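Local coordinates for protein aspartate aminotransferase (Leishmania major, PDB 4H51) that probably catalyses the pyridoxal-phosphate-dependent transfer of the amino group between aspartate and 2-oxoglutarate, as a homodimer, at residues Ser117-Val122 with Pro145-His150; Ala166-Lys171 with Ile361-Met366. One frame throughout, in Å; residues are numbered along the deposited sequence. Where two conformers were deposited one is given.

Interaction 1. Residues Ser117-Val122 with Pro145-His150; sequences SGTGAV and PTWPNH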
ATOM      1  N   SER B 117      -2.399  -5.677   3.237  1.00 10.27           N
ATOM      2  CA  SER B 117      -3.529  -6.514   3.576  1.00 10.39           C
ATOM      3  C   SER B 117      -3.776  -7.570   2.488  1.00 10.72           C
ATOM      4  O   SER B 117      -2.891  -7.829   1.640  1.00 10.80           O
ATOM      5  CB  SER B 117      -4.763  -5.646   3.869  1.00 11.11           C
ATOM      6  OG  SER B 117      -5.398  -6.145   5.046  1.00 11.49           O
ATOM      7  N   GLY B 118      -4.965  -8.142   2.479  1.00 10.31           N
ATOM      8  CA  GLY B 118      -5.299  -9.187   1.525  1.00 10.57           C
ATOM      9  C   GLY B 118      -5.468  -8.669   0.127  1.00 10.12           C
ATOM     10  O   GLY B 118      -5.143  -9.349  -0.824  1.00 10.97           O
ATOM     11  N   THR B 119      -6.008  -7.466  -0.023  1.00  9.95           N
ATOM     12  CA  THR B 119      -6.169  -6.907  -1.351  1.00  9.62           C
ATOM     13  C   THR B 119      -4.776  -6.750  -1.946  1.00  9.60           C
ATOM     14  O   THR B 119      -4.545  -7.151  -3.070  1.00  9.30           O
ATOM     15  CB  THR B 119      -6.885  -5.536  -1.382  1.00  9.94           C
ATOM     16  OG1 THR B 119      -8.166  -5.584  -0.717  1.00  9.75           O
ATOM     17  CG2 THR B 119      -7.019  -5.028  -2.837  1.00  9.59           C
ATOM     18  N   GLY B 120      -3.861  -6.154  -1.187  1.00  9.37           N
ATOM     19  CA  GLY B 120      -2.476  -5.966  -1.629  1.00  9.49           C
ATOM     20  C   GLY B 120      -1.834  -7.278  -2.026  1.00  9.48           C
ATOM     21  O   GLY B 120      -1.068  -7.360  -3.006  1.00  9.86           O
ATOM     22  N   ALA B 121      -2.097  -8.331  -1.250  1.00  8.72           N
ATOM     23  CA  ALA B 121      -1.533  -9.643  -1.563  1.00  8.78           C
ATOM     24  C   ALA B 121      -2.115 -10.252  -2.840  1.00  8.97           C
ATOM     25  O   ALA B 121      -1.391 -10.918  -3.597  1.00  9.37           O
ATOM     26  CB  ALA B 121      -1.734 -10.591  -0.344  1.00  8.32           C
ATOM     27  N   VAL B 122      -3.414 -10.043  -3.075  1.00  8.71           N
ATOM     28  CA  VAL B 122      -4.047 -10.568  -4.301  1.00  8.89           C
ATOM     29  C   VAL B 122      -3.449  -9.818  -5.486  1.00  9.21           C
ATOM     30  O   VAL B 122      -3.050 -10.449  -6.438  1.00  9.00           O
ATOM     31  CB  VAL B 122      -5.573 -10.481  -4.295  1.00  8.87           C
ATOM     32  CG1 VAL B 122      -6.177 -10.890  -5.674  1.00  9.27           C
ATOM     33  CG2 VAL B 122      -6.113 -11.375  -3.183  1.00  8.80           C
ATOM     34  N   PRO B 145     -20.285 -16.919  -8.051  1.00 13.65           N
ATOM     35  CA  PRO B 145     -19.780 -15.581  -8.092  1.00 13.34           C
ATOM     36  C   PRO B 145     -18.582 -15.472  -7.110  1.00 13.15           C
ATOM     37  O   PRO B 145     -18.239 -16.449  -6.456  1.00 12.92           O
ATOM     38  CB  PRO B 145     -20.967 -14.805  -7.531  1.00 13.51           C
ATOM     39  CG  PRO B 145     -21.446 -15.644  -6.473  1.00 14.06           C
ATOM     40  CD  PRO B 145     -21.188 -17.075  -6.894  1.00 14.14           C
ATOM     41  N   THR B 146     -18.037 -14.266  -6.969  1.00 13.15           N
ATOM     42  CA  THR B 146     -16.873 -14.037  -6.122  1.00 12.97           C
ATOM     43  C   THR B 146     -16.891 -12.622  -5.559  1.00 14.09           C
ATOM     44  O   THR B 146     -17.788 -11.828  -5.838  1.00 14.19           O
ATOM     45  CB  THR B 146     -15.554 -14.293  -6.907  1.00 12.44           C
ATOM     46  OG1 THR B 146     -14.467 -14.415  -5.967  1.00 12.21           O
ATOM     47  CG2 THR B 146     -15.273 -13.198  -7.992  1.00 12.02           C
ATOM     48  N   TRP B 147     -15.836 -12.297  -4.820  1.00 14.60           N
ATOM     49  CA  TRP B 147     -15.647 -10.968  -4.291  1.00 14.78           C
ATOM     50  C   TRP B 147     -15.606 -10.014  -5.424  1.00 15.93           C
ATOM     51  O   TRP B 147     -14.790 -10.148  -6.326  1.00 14.31           O
ATOM     52  CB  TRP B 147     -14.343 -10.933  -3.576  1.00 14.58           C
ATOM     53  CG  TRP B 147     -13.939  -9.635  -2.964  1.00 14.92           C
ATOM     54  CD1 TRP B 147     -14.703  -8.769  -2.211  1.00 16.50           C
ATOM     55  CD2 TRP B 147     -12.579  -9.132  -2.865  1.00 15.16           C
ATOM     56  NE1 TRP B 147     -13.932  -7.743  -1.707  1.00 17.46           N
ATOM     57  CE2 TRP B 147     -12.639  -7.917  -2.054  1.00 16.35           C
ATOM     58  CE3 TRP B 147     -11.370  -9.532  -3.374  1.00 14.65           C
ATOM     59  CZ2 TRP B 147     -11.506  -7.126  -1.831  1.00 15.78           C
ATOM     60  CZ3 TRP B 147     -10.233  -8.742  -3.128  1.00 14.83           C
ATOM     61  CH2 TRP B 147     -10.303  -7.582  -2.356  1.00 14.83           C
ATOM     62  N   PRO B 148     -16.472  -8.976  -5.380  1.00 20.11           N
ATOM     63  CA  PRO B 148     -16.540  -8.125  -6.537  1.00 21.22           C
ATOM     64  C   PRO B 148     -15.216  -7.547  -6.925  1.00 20.32           C
ATOM     65  O   PRO B 148     -14.993  -7.358  -8.101  1.00 24.31           O
ATOM     66  CB  PRO B 148     -17.500  -7.024  -6.103  1.00 22.96           C
ATOM     67  CG  PRO B 148     -18.425  -7.709  -5.168  1.00 23.05           C
ATOM     68  CD  PRO B 148     -17.546  -8.678  -4.413  1.00 22.24           C
ATOM     69  N   ASN B 149     -14.290  -7.327  -5.977  1.00 16.90           N
ATOM     70  CA  ASN B 149     -13.023  -6.736  -6.343  1.00 15.02           C
ATOM     71  C   ASN B 149     -12.024  -7.685  -7.019  1.00 13.45           C
ATOM     72  O   ASN B 149     -11.051  -7.225  -7.569  1.00 13.65           O
ATOM     73  CB  ASN B 149     -12.362  -6.114  -5.105  1.00 15.22           C
ATOM     74  CG  ASN B 149     -11.375  -4.972  -5.443  1.00 15.50           C
ATOM     75  OD1 ASN B 149     -11.606  -4.243  -6.403  1.00 15.27           O
ATOM     76  ND2 ASN B 149     -10.332  -4.750  -4.585  1.00 12.77           N
ATOM     77  N   HIS B 150     -12.222  -9.006  -6.998  1.00 12.28           N
ATOM     78  CA  HIS B 150     -11.270  -9.929  -7.675  1.00 11.41           C
ATOM     79  C   HIS B 150     -11.046  -9.547  -9.117  1.00 11.79           C
ATOM     80  O   HIS B 150      -9.923  -9.521  -9.584  1.00 10.93           O
ATOM     81  CB  HIS B 150     -11.722 -11.409  -7.634  1.00 11.39           C
ATOM     82  CG  HIS B 150     -11.318 -12.163  -6.378  1.00 11.13           C
ATOM     83  ND1 HIS B 150     -12.006 -13.262  -5.917  1.00 11.68           N
ATOM     84  CD2 HIS B 150     -10.283 -11.956  -5.471  1.00 11.52           C
ATOM     85  CE1 HIS B 150     -11.422 -13.706  -4.806  1.00 11.13           C
ATOM     86  NE2 HIS B 150     -10.393 -12.900  -4.518  1.00 11.11           N
TER
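Thr119 and Val122, on the first turns of helix 117-129, pack against Trp147, Asn149 and His150, where the turn after strand 140-144 enters helix 148-156. It is a small, buried side-chain contact beside the cofactor, its centre about 7 Å from the centre of the chain. Thr119 lies crosswise to the indole: its OG1 reaches the six-membered ring at the edge, in the ring plane, 3.4 Å from Trp147 CH2. Its CG2, also near that ring corner, rests 3.8 Å from Asn149 ND2. The branched threonine suits this place because its methyl packs while its hydroxyl bonds both to a phosphate oxygen of the cofactor-bearing lysine, LLP265, and to Thr303 of the second subunit. Asn149 ND2 in turn donates to Arg299 O of that subunit, so the contact also forms part of the dimer interface.

The indole is held from more than one direction. With CG anti to the backbone N (chi1 179°), Trp147 extends toward helix 117-129, and Asn149 CB sits 3.4 Å above the centre of the ring plane on one face. His150 brings CD2 to the indole edge, while Val122, whose apolar branch suits packing here, brings CG1 obliquely to this imidazole, 4.2 Å from His150 CD2. Both imidazole nitrogens are engaged: ND1 is 2.7 Å from Thr146 OG1 in a hydrogen bond, and NE2 bonds to Asp229. These two bonds should fix the rotation of the ring.

Ser117 OG and Gly118 N also bond the phosphate, at the amino end of the helix, whose dipole would favour an anion. The Ser-Gly-Thr phosphate cup, with a tryptophan beside it, is characteristic of the cofactor site in fold-type I aspartate aminotransferases, where the equivalent indole stacks on the pyridine ring.

Interaction 2. Residues Ala166-Lys171 with Ile361-Met366; sequences AYYDPK and INQIGM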
ATOM      1  N   ALA B 166     -17.858 -22.678 -12.421  1.00 12.84           N
ATOM      2  CA  ALA B 166     -19.096 -22.965 -11.737  1.00 13.23           C
ATOM      3  C   ALA B 166     -18.819 -23.194 -10.256  1.00 13.06           C
ATOM      4  O   ALA B 166     -17.861 -23.849  -9.896  1.00 13.33           O
ATOM      5  CB  ALA B 166     -19.746 -24.201 -12.358  1.00 14.11           C
ATOM      6  N   TYR B 167     -19.659 -22.662  -9.396  1.00 13.67           N
ATOM      7  CA  TYR B 167     -19.403 -22.734  -7.976  1.00 13.61           C
ATOM      8  C   TYR B 167     -20.716 -22.771  -7.217  1.00 15.01           C
ATOM      9  O   TYR B 167     -21.075 -23.829  -6.676  1.00 16.71           O
ATOM     10  CB  TYR B 167     -18.479 -21.583  -7.524  1.00 12.67           C
ATOM     11  CG  TYR B 167     -18.066 -21.760  -6.084  1.00 12.49           C
ATOM     12  CD1 TYR B 167     -17.102 -22.696  -5.761  1.00 12.63           C
ATOM     13  CD2 TYR B 167     -18.691 -21.078  -5.048  1.00 12.07           C
ATOM     14  CE1 TYR B 167     -16.750 -22.950  -4.451  1.00 12.83           C
ATOM     15  CE2 TYR B 167     -18.313 -21.300  -3.734  1.00 12.04           C
ATOM     16  CZ  TYR B 167     -17.336 -22.238  -3.434  1.00 12.45           C
ATOM     17  OH  TYR B 167     -16.929 -22.542  -2.124  1.00 12.83           O
ATOM     18  N   TYR B 168     -21.435 -21.657  -7.180  1.00 15.85           N
ATOM     19  CA  TYR B 168     -22.687 -21.582  -6.400  1.00 17.52           C
ATOM     20  C   TYR B 168     -23.889 -21.827  -7.290  1.00 17.72           C
ATOM     21  O   TYR B 168     -23.965 -21.281  -8.379  1.00 17.12           O
ATOM     22  CB  TYR B 168     -22.826 -20.217  -5.760  1.00 18.80           C
ATOM     23  CG  TYR B 168     -23.924 -20.144  -4.742  1.00 20.19           C
ATOM     24  CD1 TYR B 168     -23.864 -20.916  -3.579  1.00 21.36           C
ATOM     25  CD2 TYR B 168     -25.001 -19.315  -4.921  1.00 21.57           C
ATOM     26  CE1 TYR B 168     -24.860 -20.865  -2.630  1.00 21.80           C
ATOM     27  CE2 TYR B 168     -26.011 -19.247  -3.976  1.00 21.23           C
ATOM     28  CZ  TYR B 168     -25.934 -20.020  -2.835  1.00 22.53           C
ATOM     29  OH  TYR B 168     -26.921 -19.988  -1.868  1.00 22.80           O
ATOM     30  N   ASP B 169     -24.793 -22.673  -6.814  1.00 19.02           N
ATOM     31  CA  ASP B 169     -26.066 -22.926  -7.469  1.00 20.68           C
ATOM     32  C   ASP B 169     -27.231 -22.299  -6.666  1.00 20.87           C
ATOM     33  O   ASP B 169     -27.634 -22.812  -5.660  1.00 19.87           O
ATOM     34  CB  ASP B 169     -26.263 -24.420  -7.577  1.00 22.02           C
ATOM     35  CG  ASP B 169     -27.467 -24.767  -8.391  1.00 25.66           C
ATOM     36  OD1 ASP B 169     -28.160 -23.835  -8.838  1.00 25.72           O
ATOM     37  OD2 ASP B 169     -27.704 -25.966  -8.590  1.00 29.02           O
ATOM     38  N   PRO B 170     -27.789 -21.207  -7.148  1.00 23.71           N
ATOM     39  CA  PRO B 170     -28.849 -20.509  -6.404  1.00 26.40           C
ATOM     40  C   PRO B 170     -30.074 -21.409  -6.170  1.00 28.23           C
ATOM     41  O   PRO B 170     -30.724 -21.328  -5.115  1.00 29.06           O
ATOM     42  CB  PRO B 170     -29.224 -19.363  -7.342  1.00 26.45           C
ATOM     43  CG  PRO B 170     -28.039 -19.195  -8.227  1.00 27.22           C
ATOM     44  CD  PRO B 170     -27.502 -20.575  -8.433  1.00 24.41           C
ATOM     45  N   LYS B 171     -30.340 -22.309  -7.104  1.00 28.04           N
ATOM     46  CA  LYS B 171     -31.486 -23.233  -6.946  1.00 29.80           C
ATOM     47  C   LYS B 171     -31.352 -24.176  -5.746  1.00 29.43           C
ATOM     48  O   LYS B 171     -32.350 -24.492  -5.107  1.00 29.38           O
ATOM     49  CB  LYS B 171     -31.692 -24.045  -8.218  1.00 31.71           C
ATOM     50  CG  LYS B 171     -32.005 -23.179  -9.423  1.00 35.05           C
ATOM     51  CD  LYS B 171     -32.553 -23.994 -10.579  1.00 37.70           C
ATOM     52  CE  LYS B 171     -32.871 -23.109 -11.779  1.00 39.37           C
ATOM     53  NZ  LYS B 171     -32.910 -23.900 -13.035  1.00 42.75           N
ATOM     54  N   ILE B 361     -28.503 -20.739   8.213  1.00 22.11           N
ATOM     55  CA  ILE B 361     -27.695 -21.342   9.278  1.00 22.72           C
ATOM     56  C   ILE B 361     -26.558 -22.217   8.751  1.00 22.95           C
ATOM     57  O   ILE B 361     -25.565 -22.428   9.449  1.00 23.90           O
ATOM     58  CB  ILE B 361     -28.563 -22.109  10.323  1.00 23.33           C
ATOM     59  CG1 ILE B 361     -29.580 -23.043   9.656  1.00 24.02           C
ATOM     60  CG2 ILE B 361     -29.320 -21.156  11.221  1.00 23.65           C
ATOM     61  CD1 ILE B 361     -30.283 -23.957  10.651  1.00 25.63           C
ATOM     62  N   ASN B 362     -26.668 -22.756   7.538  1.00 22.94           N
ATOM     63  CA  ASN B 362     -25.613 -23.594   7.004  1.00 24.14           C
ATOM     64  C   ASN B 362     -24.466 -22.818   6.356  1.00 22.07           C
ATOM     65  O   ASN B 362     -23.344 -23.307   6.279  1.00 23.65           O
ATOM     66  CB  ASN B 362     -26.152 -24.637   6.000  1.00 26.65           C
ATOM     67  CG  ASN B 362     -27.159 -25.593   6.616  1.00 29.40           C
ATOM     68  OD1 ASN B 362     -27.113 -25.890   7.808  1.00 31.83           O
ATOM     69  ND2 ASN B 362     -28.126 -26.040   5.812  1.00 32.93           N
ATOM     70  N   GLN B 363     -24.731 -21.614   5.850  1.00 20.10           N
ATOM     71  CA  GLN B 363     -23.675 -20.800   5.313  1.00 18.88           C
ATOM     72  C   GLN B 363     -22.792 -20.348   6.489  1.00 18.86           C
ATOM     73  O   GLN B 363     -23.261 -20.250   7.626  1.00 18.54           O
ATOM     74  CB  GLN B 363     -24.241 -19.611   4.499  1.00 17.65           C
ATOM     75  CG  GLN B 363     -24.754 -20.044   3.128  1.00 16.63           C
ATOM     76  CD  GLN B 363     -25.614 -18.999   2.450  1.00 16.65           C
ATOM     77  OE1 GLN B 363     -25.804 -17.949   2.997  1.00 16.09           O
ATOM     78  NE2 GLN B 363     -26.105 -19.280   1.236  1.00 16.11           N
ATOM     79  N   ILE B 364     -21.527 -20.117   6.213  1.00 18.76           N
ATOM     80  CA  ILE B 364     -20.553 -19.794   7.239  0.50 19.50           C
ATOM     81  C   ILE B 364     -19.794 -18.512   6.891  1.00 19.99           C
ATOM     82  O   ILE B 364     -19.804 -18.050   5.707  1.00 21.28           O
ATOM     83  CB  ILE B 364     -19.600 -20.992   7.536  0.50 19.90           C
ATOM     84  CG1 ILE B 364     -18.825 -21.471   6.312  0.50 19.78           C
ATOM     85  CG2 ILE B 364     -20.367 -22.204   8.061  0.50 21.50           C
ATOM     86  CD1 ILE B 364     -18.262 -22.870   6.532  0.50 19.55           C
ATOM     87  N   GLY B 365     -19.142 -17.940   7.897  1.00 18.61           N
ATOM     88  CA  GLY B 365     -18.345 -16.747   7.739  1.00 19.11           C
ATOM     89  C   GLY B 365     -19.203 -15.530   7.985  1.00 20.06           C
ATOM     90  O   GLY B 365     -20.182 -15.605   8.713  1.00 21.64           O
ATOM     91  N   MET B 366     -18.837 -14.412   7.420  1.00 20.51           N
ATOM     92  CA  MET B 366     -19.566 -13.174   7.691  1.00 24.28           C
ATOM     93  C   MET B 366     -20.891 -13.059   6.948  1.00 24.39           C
ATOM     94  O   MET B 366     -21.850 -12.480   7.475  1.00 25.19           O
ATOM     95  CB  MET B 366     -18.723 -11.988   7.310  1.00 25.78           C
ATOM     96  CG  MET B 366     -17.821 -11.602   8.464  1.00 29.39           C
ATOM     97  SD  MET B 366     -17.520  -9.841   8.430  1.00 28.97           S
ATOM     98  CE  MET B 366     -16.535  -9.956   9.939  1.00 30.77           C
TER
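Tyr168 and Gln363 supply the whole of this small, buried contact, each reaching toward the other across backbones 11.8 Å apart at their CA atoms. The two side chains cross at about a right angle, the ring and amide planes are 61° apart, and Tyr168 OH lies 3.3 Å from Gln363 NE2. Long side chains are needed for such a gap. Tyr168 has CG anti to its backbone N (chi1 -169°), which carries the ring away from the strand toward residues 361-366, while Gln363 runs extended beyond CG (chi2 166°).

Tyr168 belongs to strand 162-169 of the central sheet, the core of the large domain in fold-type I aminotransferases. Gln363 is the first residue to leave the helical conformation after helix 359-362, in the C-terminal part that forms the small domain in this family, so the pair probably bridges the two domains. The other end of the amide is engaged on its own side, where OE1 accepts from Phe369 N and thereby orients the group. Tyr168 also packs on Val173 and Val205, apolar neighbours that suit an aromatic residue. Just beyond it, Asp169 OD1 accepts from Lys171 N at 3.2 Å, an Asx turn.

Interaction 1 closes before interaction 2 opens, and their centres lie 18 Å apart. Helix 148-156, part of which lies in interaction 1, leads on to strand 162-169, which carries the first half of interaction 2. Strands 140-144 and 162-169 are parallel neighbours in the mixed eight-stranded sheet, so the helix makes a beta-alpha-beta crossover between them. The two contacts meet where Pro145 CD packs 3.7 Å from Tyr168 CB. Interaction 1 sits at the cofactor and the subunit interface, whereas interaction 2 lies farther from the chain centre and reaches the C-terminal part. One crossover unit thus joins the active-site region to what is probably the domain boundary.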